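Local coordinates for ABC transporter substrate-binding protein (Rhizobium radiobacter, PDB 6TFX) that binds the opine mannopinic acid as the solute-binding protein of an ABC transporter, probably delivering it for import into the cell, at residues 4-15 and 195-205; 252-260 and 413-421. One frame throughout, in Å; residues are numbered along the deposited sequence.

Interaction 1. Residues 4-15 and 195-205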
loop_
_atom_site.group_PDB
_atom_site.type_symbol
_atom_site.label_atom_id
_atom_site.label_comp_id
_atom_site.label_asym_id
_atom_site.label_seq_id
_atom_site.Cartn_x
_atom_site.Cartn_y
_atom_site.Cartn_z
ATOM N N THR A 4 18.369 16.935 16.771
ATOM C CA THR A 4 17.831 15.579 16.917
ATOM C C THR A 4 16.307 15.534 16.676
ATOM O O THR A 4 15.698 14.492 16.884
ATOM C CB THR A 4 18.199 14.985 18.296
ATOM O OG1 THR A 4 17.560 15.778 19.305
ATOM C CG2 THR A 4 19.723 14.887 18.531
ATOM N N GLU A 5 15.700 16.656 16.249
ATOM C CA GLU A 5 14.263 16.721 15.984
ATOM C C GLU A 5 14.034 16.800 14.471
ATOM O O GLU A 5 14.571 17.710 13.825
ATOM C CB GLU A 5 13.620 17.927 16.692
ATOM C CG GLU A 5 13.829 17.911 18.203
ATOM C CD GLU A 5 13.011 18.875 19.042
ATOM O OE1 GLU A 5 12.450 19.845 18.482
ATOM O OE2 GLU A 5 12.939 18.660 20.271
ATOM N N LEU A 6 13.255 15.840 13.932
ATOM C CA LEU A 6 12.934 15.775 12.502
ATOM C C LEU A 6 11.490 16.207 12.270
ATOM O O LEU A 6 10.582 15.680 12.906
ATOM C CB LEU A 6 13.138 14.350 11.953
ATOM C CG LEU A 6 13.077 14.180 10.420
ATOM C CD1 LEU A 6 13.906 13.003 9.978
ATOM C CD2 LEU A 6 11.652 13.965 9.935
ATOM N N SER A 7 11.276 17.171 11.342
ATOM C CA SER A 7 9.937 17.628 10.995
ATOM C C SER A 7 9.670 17.151 9.562
ATOM O O SER A 7 10.498 17.376 8.663
ATOM C CB SER A 7 9.796 19.144 11.080
ATOM O OG SER A 7 9.909 19.570 12.428
ATOM N N MET A 8 8.516 16.510 9.345
ATOM C CA MET A 8 8.147 16.032 8.009
ATOM C C MET A 8 6.725 16.407 7.645
ATOM O O MET A 8 5.843 16.335 8.498
ATOM C CB MET A 8 8.395 14.539 7.838
ATOM C CG MET A 8 7.757 13.677 8.870
ATOM S SD MET A 8 8.373 11.959 8.764
ATOM C CE MET A 8 7.873 11.506 7.161
ATOM N N GLY A 9 6.531 16.827 6.395
ATOM C CA GLY A 9 5.228 17.252 5.901
ATOM C C GLY A 9 4.704 16.218 4.935
ATOM O O GLY A 9 5.417 15.841 4.004
ATOM N N VAL A 10 3.464 15.748 5.157
ATOM C CA VAL A 10 2.879 14.675 4.352
ATOM C C VAL A 10 1.563 15.064 3.731
ATOM O O VAL A 10 0.900 15.985 4.205
ATOM C CB VAL A 10 2.762 13.347 5.146
ATOM C CG1 VAL A 10 4.097 12.983 5.824
ATOM C CG2 VAL A 10 1.633 13.412 6.177
ATOM N N ALA A 11 1.180 14.334 2.663
ATOM C CA ALA A 11 -0.072 14.563 1.938
ATOM C C ALA A 11 -1.155 13.729 2.609
ATOM O O ALA A 11 -1.539 12.659 2.128
ATOM C CB ALA A 11 0.079 14.169 0.477
ATOM N N SER A 12 -1.605 14.204 3.743
ATOM C CA SER A 12 -2.664 13.579 4.534
ATOM C C SER A 12 -3.310 14.653 5.370
ATOM O O SER A 12 -2.662 15.648 5.710
ATOM C CB SER A 12 -2.089 12.508 5.456
ATOM O OG SER A 12 -3.116 11.938 6.251
ATOM N N GLU A 13 -4.578 14.448 5.720
ATOM C CA GLU A 13 -5.334 15.384 6.541
ATOM C C GLU A 13 -5.353 14.988 8.006
ATOM O O GLU A 13 -5.503 15.876 8.852
ATOM C CB GLU A 13 -6.763 15.586 5.991
ATOM C CG GLU A 13 -6.759 16.140 4.564
ATOM C CD GLU A 13 -8.079 16.655 4.013
ATOM O OE1 GLU A 13 -8.812 17.324 4.778
ATOM O OE2 GLU A 13 -8.387 16.387 2.822
ATOM N N ASP A 14 -5.173 13.675 8.329
ATOM C CA ASP A 14 -5.215 13.219 9.725
ATOM C C ASP A 14 -4.857 11.740 9.819
ATOM O O ASP A 14 -4.674 11.077 8.796
ATOM C CB ASP A 14 -6.659 13.398 10.292
ATOM C CG ASP A 14 -6.849 13.475 11.812
ATOM O OD1 ASP A 14 -5.825 13.495 12.558
ATOM O OD2 ASP A 14 -8.019 13.511 12.262
ATOM N N VAL A 15 -4.762 11.243 11.054
ATOM C CA VAL A 15 -4.575 9.832 11.391
ATOM C C VAL A 15 -5.965 9.203 11.283
ATOM O O VAL A 15 -6.918 9.789 11.802
ATOM C CB VAL A 15 -4.117 9.688 12.885
ATOM C CG1 VAL A 15 -4.246 8.243 13.392
ATOM C CG2 VAL A 15 -2.713 10.204 13.090
ATOM N N LYS A 195 18.947 8.007 17.187
ATOM C CA LYS A 195 19.745 9.242 17.144
ATOM C C LYS A 195 18.825 10.458 17.133
ATOM O O LYS A 195 19.208 11.517 17.619
ATOM C CB LYS A 195 20.661 9.243 15.920
ATOM C CG LYS A 195 21.742 8.194 16.065
ATOM C CD LYS A 195 22.652 8.196 14.857
ATOM C CE LYS A 195 23.658 7.080 15.026
ATOM N NZ LYS A 195 24.694 7.117 13.965
ATOM N N LEU A 196 17.604 10.296 16.608
ATOM C CA LEU A 196 16.602 11.363 16.639
ATOM C C LEU A 196 15.841 11.238 17.959
ATOM O O LEU A 196 15.533 10.127 18.386
ATOM C CB LEU A 196 15.594 11.218 15.481
ATOM C CG LEU A 196 16.139 11.321 14.059
ATOM C CD1 LEU A 196 15.030 11.043 13.076
ATOM C CD2 LEU A 196 16.725 12.704 13.779
ATOM N N SER A 197 15.516 12.357 18.581
ATOM C CA SER A 197 14.757 12.338 19.830
ATOM C C SER A 197 13.269 12.497 19.562
ATOM O O SER A 197 12.454 11.999 20.340
ATOM C CB SER A 197 15.234 13.467 20.740
ATOM O OG SER A 197 15.021 14.694 20.067
ATOM N N LYS A 198 12.910 13.170 18.448
ATOM C CA LYS A 198 11.514 13.457 18.132
ATOM C C LYS A 198 11.258 13.556 16.637
ATOM O O LYS A 198 12.141 13.963 15.878
ATOM C CB LYS A 198 11.132 14.811 18.794
ATOM C CG LYS A 198 9.631 15.074 18.940
ATOM C CD LYS A 198 9.356 16.399 19.655
ATOM C CE LYS A 198 8.832 17.426 18.695
ATOM N NZ LYS A 198 8.247 18.598 19.405
ATOM N N ILE A 199 10.040 13.187 16.230
ATOM C CA ILE A 199 9.537 13.347 14.871
ATOM C C ILE A 199 8.250 14.158 14.991
ATOM O O ILE A 199 7.351 13.770 15.746
ATOM C CB ILE A 199 9.265 12.021 14.120
ATOM C CG1 ILE A 199 10.538 11.133 14.044
ATOM C CG2 ILE A 199 8.688 12.287 12.707
ATOM C CD1 ILE A 199 10.215 9.672 13.653
ATOM N N SER A 200 8.169 15.275 14.262
ATOM C CA SER A 200 6.943 16.074 14.177
ATOM C C SER A 200 6.400 15.749 12.783
ATOM O O SER A 200 6.986 16.143 11.769
ATOM C CB SER A 200 7.241 17.566 14.336
ATOM O OG SER A 200 6.036 18.306 14.186
ATOM N N TYR A 201 5.345 14.929 12.739
ATOM C CA TYR A 201 4.750 14.410 11.510
ATOM C C TYR A 201 3.552 15.289 11.208
ATOM O O TYR A 201 2.508 15.169 11.849
ATOM C CB TYR A 201 4.366 12.955 11.762
ATOM C CG TYR A 201 3.885 12.191 10.551
ATOM C CD1 TYR A 201 2.534 12.147 10.225
ATOM C CD2 TYR A 201 4.769 11.436 9.785
ATOM C CE1 TYR A 201 2.072 11.383 9.158
ATOM C CE2 TYR A 201 4.315 10.643 8.725
ATOM C CZ TYR A 201 2.968 10.641 8.400
ATOM O OH TYR A 201 2.500 9.879 7.360
ATOM N N ARG A 202 3.743 16.221 10.275
ATOM C CA ARG A 202 2.766 17.261 9.944
ATOM C C ARG A 202 1.835 16.931 8.790
ATOM O O ARG A 202 2.306 16.577 7.705
ATOM C CB ARG A 202 3.484 18.584 9.662
ATOM C CG ARG A 202 4.167 19.180 10.892
ATOM C CD ARG A 202 4.717 20.573 10.626
ATOM N NE ARG A 202 3.669 21.537 10.277
ATOM C CZ ARG A 202 3.892 22.698 9.664
ATOM N NH1 ARG A 202 5.126 23.060 9.336
ATOM N NH2 ARG A 202 2.880 23.505 9.374
ATOM N N PHE A 203 0.521 17.136 9.012
ATOM C CA PHE A 203 -0.517 16.923 8.002
ATOM C C PHE A 203 -0.636 18.178 7.154
ATOM O O PHE A 203 -1.086 19.226 7.638
ATOM C CB PHE A 203 -1.848 16.561 8.669
ATOM C CG PHE A 203 -1.749 15.251 9.414
ATOM C CD1 PHE A 203 -1.471 14.070 8.737
ATOM C CD2 PHE A 203 -1.941 15.197 10.789
ATOM C CE1 PHE A 203 -1.368 12.861 9.426
ATOM C CE2 PHE A 203 -1.851 13.988 11.475
ATOM C CZ PHE A 203 -1.548 12.830 10.792
ATOM N N LEU A 204 -0.081 18.123 5.942
ATOM C CA LEU A 204 -0.075 19.282 5.046
ATOM C C LEU A 204 -0.538 18.824 3.685
ATOM O O LEU A 204 0.258 18.740 2.742
ATOM C CB LEU A 204 1.332 19.932 4.978
ATOM C CG LEU A 204 1.787 20.659 6.246
ATOM C CD1 LEU A 204 3.288 20.837 6.265
ATOM C CD2 LEU A 204 1.106 22.040 6.378
ATOM N N ASN A 205 -1.846 18.497 3.586
ATOM C CA ASN A 205 -2.421 18.006 2.333
ATOM C C ASN A 205 -2.330 19.013 1.184
ATOM O O ASN A 205 -2.157 18.604 0.048
ATOM C CB ASN A 205 -3.876 17.559 2.520
ATOM C CG ASN A 205 -4.291 16.544 1.465
ATOM O OD1 ASN A 205 -3.651 15.500 1.291
ATOM N ND2 ASN A 205 -5.388 16.822 0.748
#

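Interaction 2. Residues 252-260 and 413-421. With MG (magnesium ion), chain G; EDO (1,2-ethanediol), chain D.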
loop_
_atom_site.group_PDB
_atom_site.type_symbol
_atom_site.label_atom_id
_atom_site.label_comp_id
_atom_site.label_asym_id
_atom_site.label_seq_id
_atom_site.Cartn_x
_atom_site.Cartn_y
_atom_site.Cartn_z
ATOM N N LEU A 252 -5.412 2.202 -11.232
ATOM C CA LEU A 252 -6.336 1.611 -12.199
ATOM C C LEU A 252 -7.697 2.224 -11.995
ATOM O O LEU A 252 -8.010 2.630 -10.863
ATOM C CB LEU A 252 -6.519 0.114 -11.951
ATOM C CG LEU A 252 -5.294 -0.767 -12.206
ATOM C CD1 LEU A 252 -4.803 -1.401 -10.896
ATOM C CD2 LEU A 252 -5.637 -1.855 -13.204
ATOM N N LEU A 253 -8.537 2.192 -13.043
ATOM C CA LEU A 253 -9.967 2.510 -12.914
ATOM C C LEU A 253 -10.620 1.141 -12.775
ATOM O O LEU A 253 -10.652 0.371 -13.754
ATOM C CB LEU A 253 -10.497 3.173 -14.207
ATOM C CG LEU A 253 -9.977 4.562 -14.473
ATOM C CD1 LEU A 253 -10.292 4.980 -15.920
ATOM C CD2 LEU A 253 -10.608 5.549 -13.487
ATOM N N HIS A 254 -11.109 0.805 -11.553
ATOM C CA HIS A 254 -11.809 -0.456 -11.302
ATOM C C HIS A 254 -13.270 -0.163 -11.581
ATOM O O HIS A 254 -13.845 0.709 -10.927
ATOM C CB HIS A 254 -11.661 -0.880 -9.842
ATOM C CG HIS A 254 -10.240 -1.191 -9.503
ATOM N ND1 HIS A 254 -9.719 -2.465 -9.686
ATOM C CD2 HIS A 254 -9.274 -0.376 -9.022
ATOM C CE1 HIS A 254 -8.443 -2.388 -9.325
ATOM N NE2 HIS A 254 -8.120 -1.159 -8.908
ATOM N N ILE A 255 -13.859 -0.861 -12.549
ATOM C CA ILE A 255 -15.254 -0.571 -12.956
ATOM C C ILE A 255 -16.172 -1.614 -12.341
ATOM O O ILE A 255 -15.955 -2.805 -12.580
ATOM C CB ILE A 255 -15.384 -0.604 -14.512
ATOM C CG1 ILE A 255 -14.442 0.441 -15.198
ATOM C CG2 ILE A 255 -16.856 -0.409 -14.942
ATOM C CD1 ILE A 255 -14.290 0.096 -16.768
ATOM N N ASN A 256 -17.242 -1.181 -11.660
ATOM C CA ASN A 256 -18.178 -2.153 -11.097
ATOM C C ASN A 256 -18.976 -2.709 -12.270
ATOM O O ASN A 256 -19.892 -2.046 -12.777
ATOM C CB ASN A 256 -19.087 -1.528 -10.029
ATOM C CG ASN A 256 -19.971 -2.548 -9.376
ATOM O OD1 ASN A 256 -20.288 -3.588 -9.956
ATOM N ND2 ASN A 256 -20.402 -2.267 -8.167
ATOM N N ILE A 257 -18.622 -3.946 -12.685
ATOM C CA ILE A 257 -19.234 -4.589 -13.863
ATOM C C ILE A 257 -20.687 -5.016 -13.650
ATOM O O ILE A 257 -21.319 -5.471 -14.606
ATOM C CB ILE A 257 -18.369 -5.771 -14.343
ATOM C CG1 ILE A 257 -18.383 -6.913 -13.301
ATOM C CG2 ILE A 257 -16.917 -5.268 -14.674
ATOM C CD1 ILE A 257 -17.719 -8.218 -13.774
ATOM N N THR A 258 -21.228 -4.891 -12.418
ATOM C CA THR A 258 -22.610 -5.321 -12.188
ATOM C C THR A 258 -23.585 -4.151 -12.291
ATOM O O THR A 258 -24.790 -4.377 -12.211
ATOM C CB THR A 258 -22.743 -5.982 -10.796
ATOM O OG1 THR A 258 -22.586 -4.993 -9.788
ATOM C CG2 THR A 258 -21.743 -7.114 -10.576
ATOM N N LYS A 259 -23.077 -2.904 -12.380
ATOM C CA LYS A 259 -23.966 -1.740 -12.358
ATOM C C LYS A 259 -24.118 -1.100 -13.737
ATOM O O LYS A 259 -23.141 -0.593 -14.298
ATOM C CB LYS A 259 -23.455 -0.664 -11.365
ATOM C CG LYS A 259 -23.507 -1.071 -9.898
ATOM C CD LYS A 259 -22.968 0.047 -8.987
ATOM C CE LYS A 259 -23.128 -0.315 -7.530
ATOM N NZ LYS A 259 -22.532 0.716 -6.627
ATOM N N PRO A 260 -25.356 -0.994 -14.233
ATOM C CA PRO A 260 -25.573 -0.289 -15.507
ATOM C C PRO A 260 -25.061 1.148 -15.404
ATOM O O PRO A 260 -25.139 1.743 -14.317
ATOM C CB PRO A 260 -27.096 -0.308 -15.660
ATOM C CG PRO A 260 -27.536 -1.531 -14.886
ATOM C CD PRO A 260 -26.629 -1.516 -13.677
ATOM N N VAL A 413 -10.204 -5.523 -1.838
ATOM C CA VAL A 413 -10.255 -4.322 -2.682
ATOM C C VAL A 413 -10.736 -4.665 -4.112
ATOM O O VAL A 413 -10.340 -3.984 -5.069
ATOM C CB VAL A 413 -8.905 -3.556 -2.678
ATOM C CG1 VAL A 413 -8.726 -2.766 -1.380
ATOM C CG2 VAL A 413 -7.723 -4.500 -2.881
ATOM N N ASN A 414 -11.662 -5.653 -4.227
ATOM C CA ASN A 414 -12.191 -6.011 -5.541
ATOM C C ASN A 414 -13.396 -5.109 -5.775
ATOM O O ASN A 414 -14.556 -5.503 -5.568
ATOM C CB ASN A 414 -12.518 -7.499 -5.650
ATOM C CG ASN A 414 -13.092 -7.913 -6.993
ATOM O OD1 ASN A 414 -13.369 -7.069 -7.879
ATOM N ND2 ASN A 414 -13.299 -9.239 -7.163
ATOM N N PHE A 415 -13.094 -3.893 -6.203
ATOM C CA PHE A 415 -14.134 -2.879 -6.470
ATOM C C PHE A 415 -14.881 -3.137 -7.758
ATOM O O PHE A 415 -15.989 -2.619 -7.927
ATOM C CB PHE A 415 -13.496 -1.494 -6.564
ATOM C CG PHE A 415 -12.800 -1.105 -5.281
ATOM C CD1 PHE A 415 -13.534 -0.845 -4.123
ATOM C CD2 PHE A 415 -11.414 -0.995 -5.230
ATOM C CE1 PHE A 415 -12.887 -0.500 -2.932
ATOM C CE2 PHE A 415 -10.776 -0.617 -4.045
ATOM C CZ PHE A 415 -11.513 -0.405 -2.902
ATOM N N SER A 416 -14.266 -3.874 -8.691
ATOM C CA SER A 416 -14.909 -4.144 -9.980
ATOM C C SER A 416 -15.926 -5.262 -9.894
ATOM O O SER A 416 -16.719 -5.428 -10.822
ATOM C CB SER A 416 -13.855 -4.492 -11.030
ATOM O OG SER A 416 -13.209 -5.702 -10.671
ATOM N N HIS A 417 -15.896 -6.056 -8.795
ATOM C CA HIS A 417 -16.755 -7.235 -8.638
ATOM C C HIS A 417 -16.387 -8.307 -9.685
ATOM O O HIS A 417 -17.223 -9.102 -10.120
ATOM C CB HIS A 417 -18.252 -6.865 -8.627
ATOM C CG HIS A 417 -18.609 -6.014 -7.444
ATOM N ND1 HIS A 417 -19.346 -6.521 -6.392
ATOM C CD2 HIS A 417 -18.332 -4.710 -7.190
ATOM C CE1 HIS A 417 -19.455 -5.531 -5.514
ATOM N NE2 HIS A 417 -18.885 -4.417 -5.955
ATOM N N CYS A 418 -15.086 -8.329 -10.054
ATOM C CA CYS A 418 -14.518 -9.271 -11.025
ATOM C C CYS A 418 -14.695 -10.711 -10.489
ATOM O O CYS A 418 -14.523 -10.953 -9.289
ATOM C CB CYS A 418 -13.043 -8.931 -11.224
ATOM S SG CYS A 418 -12.136 -10.074 -12.311
ATOM N N ASN A 419 -15.015 -11.664 -11.383
ATOM C CA ASN A 419 -15.071 -13.079 -11.011
ATOM C C ASN A 419 -14.488 -13.976 -12.125
ATOM O O ASN A 419 -14.292 -15.176 -11.903
ATOM C CB ASN A 419 -16.489 -13.512 -10.620
ATOM C CG ASN A 419 -17.528 -13.457 -11.721
ATOM O OD1 ASN A 419 -17.298 -12.966 -12.834
ATOM N ND2 ASN A 419 -18.713 -13.955 -11.422
ATOM N N VAL A 420 -14.113 -13.370 -13.259
ATOM C CA VAL A 420 -13.690 -14.069 -14.488
ATOM C C VAL A 420 -12.417 -14.913 -14.345
ATOM O O VAL A 420 -12.235 -15.875 -15.120
ATOM C CB VAL A 420 -13.567 -13.092 -15.696
ATOM C CG1 VAL A 420 -12.360 -12.146 -15.583
ATOM C CG2 VAL A 420 -13.590 -13.841 -17.036
ATOM N N ALA A 421 -11.542 -14.545 -13.398
ATOM C CA ALA A 421 -10.242 -15.198 -13.281
ATOM C C ALA A 421 -10.080 -16.045 -12.025
ATOM O O ALA A 421 -8.953 -16.438 -11.697
ATOM C CB ALA A 421 -9.159 -14.123 -13.340
HETATM MG MG MG G . -13.174 -9.183 -13.976
HETATM C C1 EDO D . -26.540 -4.385 -8.975
HETATM O O1 EDO D . -26.905 -3.874 -10.246
HETATM C C2 EDO D . -26.085 -3.222 -8.073
HETATM O O2 EDO D . -25.994 -3.648 -6.728
HETATM O O HOH W 1 -11.314 -4.673 -8.963
#

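Interaction 1. Residues 4-15 and 195-205
Strand 5-10 lies beside strand 198-203 as its parallel partner, their directions only 14° apart, and Leu6, Met8 and Val10 meet Ile199, Tyr201 and Phe203 on one face of the sheet. The backbone ladder is regular: Leu6 N reaches Lys198 O at 2.9 Å, Ser200 N returns to Leu6 O at 2.8 Å, and the alternation continues through Met8 and Val10 until Leu204 N closes on Val10 O. At the start, the hydroxyls of Thr4 and Ser197 are hydrogen-bonded, OG1 to OG 2.9 Å.

Tyr201 is met by two side chains. Val10 CG1 sits over one face in a CH-pi contact, 4.0 Å from the ring centroid, while Met8, bent at its thioether, brings SD obliquely to 3.8 Å from Tyr201 CD2. The phenol OH is tied to Ser27 on helix 26-35, which packs on the sheet face that carries Met8 and Tyr201. The pair belongs to a mixed sheet of this family 5 solute-binding protein, where strand 221-223 flanks strand 5-10 and strand 180-185 flanks strand 198-203.

Past the strand, the chain of residues 12-15 folds back around Phe203. Asp14 CA stands almost exactly on the ring normal, 3.7 Å from the centroid of Phe203, Ser12 O approaches at the edge, and Val15 CG2 comes to 3.7 Å from CZ of the same ring. Asp14 OD1 is bound by Gly178 N, which ties down this stretch of chain.

Interaction 2. Residues 252-260 and 413-421
Asn256 meets His417 where the end of strand 240-255 runs into the loop that leads to helix 422-430. Starting from Asn256 CB, 3.9 Å from Phe415 O, the side chain leaves with CG anti to the backbone N (chi1 -176°), which carries the amide alongside the imidazole. Asn256 CG is 3.5 Å from His417 CD2. The two planes are only 11° apart, yet Asn256 ND2 comes in obliquely and, at 3.3 Å from His417 CD2, touches the ring without hydrogen-bonding to its nitrogen. OD1 turns back to its own chain: Thr258 N (2.9 Å from Asn256 OD1) makes an Asx turn, and Thr258 OG1 adds a second bond at 2.7 Å to the same oxygen from the same face of the amide plane. The same residue opens a type I beta turn to Lys259, and the two bonds from Thr258 fix the rotation of its amide.

One backbone bond joins the segments, Ile257 N to Ser416 O, 3.0 Å and nearly straight at 169°. Beside it Ile257 CG1 packs against that same carbonyl. Further back, a water bridges His254 ND1 and Ser416 N, and CB of His254 rests on CB of Phe415. Within the loop, Asn414 holds Cys418 from both ends of its amide: OD1 accepts from Cys418 N and ND2 donates to Cys418 O. Cys418 SG binds the magnesium ion, a site completed by Cys453, whose backbone bonds to Ile255.

His417 ND1 is hydrogen-bonded to Glu405 and NE2 to Asp377; with a carboxylate at each nitrogen the ring may well be protonated, and its charge would then strengthen both bonds, which tie His417 to neighbouring loops.

Both segments of interaction 1 come earlier in the chain than either segment of interaction 2. Their centres are about 36 Å apart, with the middle of the molecule between them, and their nearest atoms about 17 Å. They are joined through the mixed sheet: strand 5-10 pairs with strand 221-223, which pairs with strand 454-467, and that long strand runs beside strand 240-255. The bound mannopinic acid lies between them, about 8 Å from the side chain of Ala11 and about 7 Å from that of Phe415. The two contacts thus build separate regions flanking the binding cleft, consistent with the two-lobed architecture of periplasmic binding proteins.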